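Local coordinates for carbon monoxide dehydrogenase (Thermococcus sp. AM4, PDB 6T7J), which is an oxidoreductase that, with a complete nickel-iron-sulfur cluster, interconverts carbon monoxide and carbon dioxide, its cluster here lacking nickel, at residues Y121-L133 with A234-K246. Numbering follows the deposited sequence.
Sequences YYKLTDVEKLKSL and ATYLSDILFGTPK
The Tyr236 ring lies between two side chains of helix 127-136: CE of Lys129 makes a CH-pi contact 3.4 Å above the plane of one face, offset toward the rim, and CD1 of Leu133 covers the opposite face, also near the rim. Lys129 NZ, 4.6 Å from the Tyr236 centroid, adds a cation-pi contact over the same face as CE. Tyr122 and Phe242 instead meet rim to rim, planes at 67°, while Leu241 CB lies over the centre of one Phe242 face. A bend at chi2 (132°) carries the Lys129 chain across Tyr236 to Asp239, where NZ takes the anti lone pair of OD2 in a 2.8 Å salt bridge; Glu420 also pairs with this lysine, and Arg313 and Arg527 with the aspartate. In this helix-rich part of the Prismane/CO dehydrogenase family fold, segments 127-133 and 234-242 run at 142°, roughly antiparallel, and Leu130 and Leu133 also touch Leu153 of helix 146-162. Asp126 is the N-cap, its OD1 accepting from Lys129 N (2.8 Å), and Gly243, with positive phi, ends helix 212-242. At that C-terminus Ile240 O collects three donors: Thr125 N at 3.0 Å, nearly on the C=O line but with a bent N-H, Asp126 N, by a straighter bond, and Thr125 OG1 from above the carbonyl plane. Between the helices, Ile240 CD1 packs against Leu130 CB and Leu133 CD2.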
loop_
_atom_site.group_PDB
_atom_site.type_symbol
_atom_site.label_atom_id
_atom_site.label_comp_id
_atom_site.label_asym_id
_atom_site.label_seq_id
_atom_site.Cartn_x
_atom_site.Cartn_y
_atom_site.Cartn_z
ATOM N N TYR A 121 -15.127 1.381 30.356
ATOM C CA TYR A 121 -15.778 2.599 29.894
ATOM C C TYR A 121 -16.614 2.376 28.641
ATOM O O TYR A 121 -17.218 3.329 28.141
ATOM C CB TYR A 121 -14.739 3.693 29.631
ATOM C CG TYR A 121 -14.179 4.311 30.888
ATOM C CD1 TYR A 121 -15.012 4.921 31.817
ATOM C CD2 TYR A 121 -12.815 4.282 31.150
ATOM C CE1 TYR A 121 -14.502 5.487 32.971
ATOM C CE2 TYR A 121 -12.295 4.845 32.301
ATOM C CZ TYR A 121 -13.143 5.445 33.208
ATOM O OH TYR A 121 -12.630 6.008 34.354
ATOM N N TYR A 122 -16.668 1.149 28.130
ATOM C CA TYR A 122 -17.436 0.824 26.939
ATOM C C TYR A 122 -18.303 -0.397 27.209
ATOM O O TYR A 122 -17.873 -1.343 27.878
ATOM C CB TYR A 122 -16.519 0.576 25.738
ATOM C CG TYR A 122 -15.721 1.792 25.327
ATOM C CD1 TYR A 122 -16.223 2.687 24.392
ATOM C CD2 TYR A 122 -14.473 2.049 25.878
ATOM C CE1 TYR A 122 -15.504 3.804 24.014
ATOM C CE2 TYR A 122 -13.745 3.164 25.506
ATOM C CZ TYR A 122 -14.266 4.037 24.573
ATOM O OH TYR A 122 -13.549 5.151 24.195
ATOM N N LYS A 123 -19.523 -0.366 26.684
ATOM C CA LYS A 123 -20.544 -1.367 26.943
ATOM C C LYS A 123 -20.794 -2.210 25.701
ATOM O O LYS A 123 -20.352 -1.891 24.595
ATOM C CB LYS A 123 -21.858 -0.700 27.381
ATOM C CG LYS A 123 -21.877 -0.180 28.808
ATOM C CD LYS A 123 -21.700 1.332 28.859
ATOM C CE LYS A 123 -20.779 1.741 29.999
ATOM N NZ LYS A 123 -20.461 3.197 29.959
ATOM N N LEU A 124 -21.511 -3.310 25.906
ATOM C CA LEU A 124 -22.204 -4.013 24.832
ATOM C C LEU A 124 -23.656 -3.559 24.917
ATOM O O LEU A 124 -24.434 -4.084 25.717
ATOM C CB LEU A 124 -22.068 -5.524 24.975
ATOM C CG LEU A 124 -20.668 -6.120 24.813
ATOM C CD1 LEU A 124 -20.692 -7.614 25.102
ATOM C CD2 LEU A 124 -20.128 -5.849 23.418
ATOM N N THR A 125 -24.015 -2.558 24.112
ATOM C CA THR A 125 -25.333 -1.945 24.225
ATOM C C THR A 125 -26.373 -2.587 23.317
ATOM O O THR A 125 -27.556 -2.620 23.673
ATOM C CB THR A 125 -25.253 -0.447 23.922
ATOM O OG1 THR A 125 -24.971 -0.254 22.531
ATOM C CG2 THR A 125 -24.160 0.205 24.752
ATOM N N ASP A 126 -25.969 -3.091 22.155
ATOM C CA ASP A 126 -26.876 -3.768 21.233
ATOM C C ASP A 126 -26.530 -5.254 21.252
ATOM O O ASP A 126 -25.801 -5.761 20.396
ATOM C CB ASP A 126 -26.780 -3.175 19.822
ATOM C CG ASP A 126 -28.019 -3.452 18.988
ATOM O OD1 ASP A 126 -28.600 -4.554 19.125
ATOM O OD2 ASP A 126 -28.411 -2.567 18.197
ATOM N N VAL A 127 -27.066 -5.956 22.252
ATOM C CA VAL A 127 -26.826 -7.391 22.366
ATOM C C VAL A 127 -27.548 -8.147 21.258
ATOM O O VAL A 127 -27.103 -9.222 20.835
ATOM C CB VAL A 127 -27.246 -7.879 23.766
ATOM C CG1 VAL A 127 -26.885 -9.341 23.956
ATOM C CG2 VAL A 127 -26.590 -7.021 24.838
ATOM N N GLU A 128 -28.656 -7.596 20.760
ATOM C CA GLU A 128 -29.384 -8.235 19.668
ATOM C C GLU A 128 -28.556 -8.254 18.391
ATOM O O GLU A 128 -28.459 -9.286 17.713
ATOM C CB GLU A 128 -30.714 -7.515 19.439
ATOM C CG GLU A 128 -31.901 -8.198 20.083
ATOM C CD GLU A 128 -31.991 -9.661 19.703
ATOM O OE1 GLU A 128 -31.271 -10.487 20.232
ATOM O OE2 GLU A 128 -32.746 -10.049 18.866
ATOM N N LYS A 129 -27.960 -7.111 18.043
ATOM C CA LYS A 129 -27.079 -7.056 16.884
ATOM C C LYS A 129 -25.892 -7.995 17.054
ATOM O O LYS A 129 -25.498 -8.684 16.106
ATOM C CB LYS A 129 -26.601 -5.622 16.659
ATOM C CG LYS A 129 -26.054 -5.353 15.270
ATOM C CD LYS A 129 -26.655 -4.084 14.684
ATOM C CE LYS A 129 -25.956 -3.686 13.396
ATOM N NZ LYS A 129 -26.715 -2.655 12.640
ATOM N N LEU A 130 -25.315 -8.037 18.258
ATOM C CA LEU A 130 -24.184 -8.922 18.521
ATOM C C LEU A 130 -24.564 -10.381 18.292
ATOM O O LEU A 130 -23.861 -11.116 17.587
ATOM C CB LEU A 130 -23.680 -8.703 19.950
ATOM C CG LEU A 130 -22.863 -9.797 20.645
ATOM C CD1 LEU A 130 -21.581 -10.099 19.891
ATOM C CD2 LEU A 130 -22.548 -9.388 22.076
ATOM N N LYS A 131 -25.687 -10.812 18.869
ATOM C CA LYS A 131 -26.104 -12.202 18.721
ATOM C C LYS A 131 -26.438 -12.535 17.270
ATOM O O LYS A 131 -26.060 -13.600 16.770
ATOM C CB LYS A 131 -27.294 -12.491 19.636
ATOM C CG LYS A 131 -26.949 -12.451 21.118
ATOM C CD LYS A 131 -27.965 -13.209 21.955
ATOM C CE LYS A 131 -28.692 -12.280 22.914
ATOM N NZ LYS A 131 -29.101 -12.970 24.170
ATOM N N SER A 132 -27.126 -11.630 16.567
ATOM C CA SER A 132 -27.497 -11.920 15.185
ATOM C C SER A 132 -26.273 -11.969 14.277
ATOM O O SER A 132 -26.171 -12.848 13.411
ATOM C CB SER A 132 -28.504 -10.888 14.678
ATOM O OG SER A 132 -28.563 -10.894 13.262
ATOM N N LEU A 133 -25.331 -11.039 14.459
ATOM C CA LEU A 133 -24.109 -11.060 13.662
ATOM C C LEU A 133 -23.280 -12.302 13.961
ATOM O O LEU A 133 -22.681 -12.888 13.051
ATOM C CB LEU A 133 -23.294 -9.791 13.917
ATOM C CG LEU A 133 -21.866 -9.761 13.362
ATOM C CD1 LEU A 133 -21.867 -9.912 11.847
ATOM C CD2 LEU A 133 -21.150 -8.483 13.777
ATOM N N ALA A 234 -16.655 -2.308 10.893
ATOM C CA ALA A 234 -16.664 -1.013 11.561
ATOM C C ALA A 234 -18.084 -0.605 11.933
ATOM O O ALA A 234 -18.361 -0.261 13.087
ATOM C CB ALA A 234 -16.012 0.045 10.668
ATOM N N THR A 235 -19.003 -0.673 10.966
ATOM C CA THR A 235 -20.383 -0.262 11.220
ATOM C C THR A 235 -21.048 -1.157 12.261
ATOM O O THR A 235 -21.663 -0.668 13.220
ATOM C CB THR A 235 -21.181 -0.271 9.914
ATOM O OG1 THR A 235 -20.674 0.740 9.033
ATOM C CG2 THR A 235 -22.658 -0.009 10.186
ATOM N N TYR A 236 -20.937 -2.479 12.087
ATOM C CA TYR A 236 -21.615 -3.405 12.990
ATOM C C TYR A 236 -21.097 -3.272 14.416
ATOM O O TYR A 236 -21.882 -3.265 15.371
ATOM C CB TYR A 236 -21.452 -4.839 12.489
ATOM C CG TYR A 236 -22.685 -5.403 11.815
ATOM C CD1 TYR A 236 -23.626 -6.126 12.537
ATOM C CD2 TYR A 236 -22.905 -5.217 10.454
ATOM C CE1 TYR A 236 -24.754 -6.646 11.926
ATOM C CE2 TYR A 236 -24.031 -5.734 9.834
ATOM C CZ TYR A 236 -24.952 -6.447 10.575
ATOM O OH TYR A 236 -26.073 -6.965 9.966
ATOM N N LEU A 237 -19.778 -3.140 14.584
ATOM C CA LEU A 237 -19.218 -3.032 15.925
ATOM C C LEU A 237 -19.490 -1.669 16.546
ATOM O O LEU A 237 -19.698 -1.580 17.761
ATOM C CB LEU A 237 -17.718 -3.314 15.892
ATOM C CG LEU A 237 -17.349 -4.778 15.644
ATOM C CD1 LEU A 237 -15.869 -4.984 15.843
ATOM C CD2 LEU A 237 -18.142 -5.701 16.553
ATOM N N SER A 238 -19.503 -0.599 15.743
ATOM C CA SER A 238 -19.889 0.702 16.278
ATOM C C SER A 238 -21.332 0.679 16.762
ATOM O O SER A 238 -21.655 1.276 17.796
ATOM C CB SER A 238 -19.690 1.787 15.221
ATOM O OG SER A 238 -18.441 1.641 14.571
ATOM N N ASP A 239 -22.211 -0.015 16.032
ATOM C CA ASP A 239 -23.590 -0.162 16.487
ATOM C C ASP A 239 -23.666 -0.989 17.765
ATOM O O ASP A 239 -24.392 -0.631 18.700
ATOM C CB ASP A 239 -24.442 -0.798 15.388
ATOM C CG ASP A 239 -24.728 0.156 14.244
ATOM O OD1 ASP A 239 -24.358 1.344 14.352
ATOM O OD2 ASP A 239 -25.323 -0.284 13.237
ATOM N N ILE A 240 -22.923 -2.097 17.824
ATOM C CA ILE A 240 -22.954 -2.959 19.003
ATOM C C ILE A 240 -22.448 -2.209 20.232
ATOM O O ILE A 240 -22.978 -2.372 21.339
ATOM C CB ILE A 240 -22.139 -4.241 18.742
ATOM C CG1 ILE A 240 -22.899 -5.170 17.792
ATOM C CG2 ILE A 240 -21.809 -4.960 20.047
ATOM C CD1 ILE A 240 -22.015 -6.165 17.078
ATOM N N LEU A 241 -21.433 -1.360 20.054
ATOM C CA LEU A 241 -20.818 -0.685 21.192
ATOM C C LEU A 241 -21.593 0.559 21.613
ATOM O O LEU A 241 -21.750 0.811 22.813
ATOM C CB LEU A 241 -19.369 -0.316 20.863
ATOM C CG LEU A 241 -18.297 -1.398 21.036
ATOM C CD1 LEU A 241 -17.064 -1.071 20.204
ATOM C CD2 LEU A 241 -17.922 -1.566 22.502
ATOM N N PHE A 242 -22.082 1.350 20.656
ATOM C CA PHE A 242 -22.683 2.645 20.960
ATOM C C PHE A 242 -24.156 2.737 20.581
ATOM O O PHE A 242 -24.746 3.817 20.702
ATOM C CB PHE A 242 -21.908 3.767 20.262
ATOM C CG PHE A 242 -20.432 3.726 20.513
ATOM C CD1 PHE A 242 -19.929 3.876 21.795
ATOM C CD2 PHE A 242 -19.547 3.533 19.467
ATOM C CE1 PHE A 242 -18.570 3.837 22.029
ATOM C CE2 PHE A 242 -18.191 3.491 19.696
ATOM C CZ PHE A 242 -17.699 3.643 20.979
ATOM N N GLY A 243 -24.765 1.645 20.125
ATOM C CA GLY A 243 -26.178 1.665 19.798
ATOM C C GLY A 243 -26.451 1.780 18.314
ATOM O O GLY A 243 -25.779 2.538 17.607
ATOM N N THR A 244 -27.428 1.021 17.830
ATOM C CA THR A 244 -27.841 1.136 16.436
ATOM C C THR A 244 -28.623 2.432 16.246
ATOM O O THR A 244 -29.564 2.698 17.005
ATOM C CB THR A 244 -28.693 -0.063 16.023
ATOM O OG1 THR A 244 -27.944 -1.270 16.209
ATOM C CG2 THR A 244 -29.103 0.051 14.563
ATOM N N PRO A 245 -28.264 3.263 15.269
ATOM C CA PRO A 245 -28.952 4.548 15.104
ATOM C C PRO A 245 -30.445 4.378 14.852
ATOM O O PRO A 245 -30.879 3.484 14.121
ATOM C CB PRO A 245 -28.246 5.174 13.897
ATOM C CG PRO A 245 -26.887 4.552 13.899
ATOM C CD PRO A 245 -27.094 3.142 14.383
ATOM N N LYS A 246 -31.226 5.246 15.478
ATOM C CA LYS A 246 -32.664 5.346 15.305
ATOM C C LYS A 246 -32.998 6.786 14.954
ATOM O O LYS A 246 -32.232 7.701 15.276
ATOM C CB LYS A 246 -33.411 4.914 16.575
ATOM C CG LYS A 246 -33.348 3.418 16.849
ATOM C CD LYS A 246 -33.892 2.612 15.677
ATOM C CE LYS A 246 -33.127 1.308 15.492
ATOM N NZ LYS A 246 -33.279 0.395 16.661
#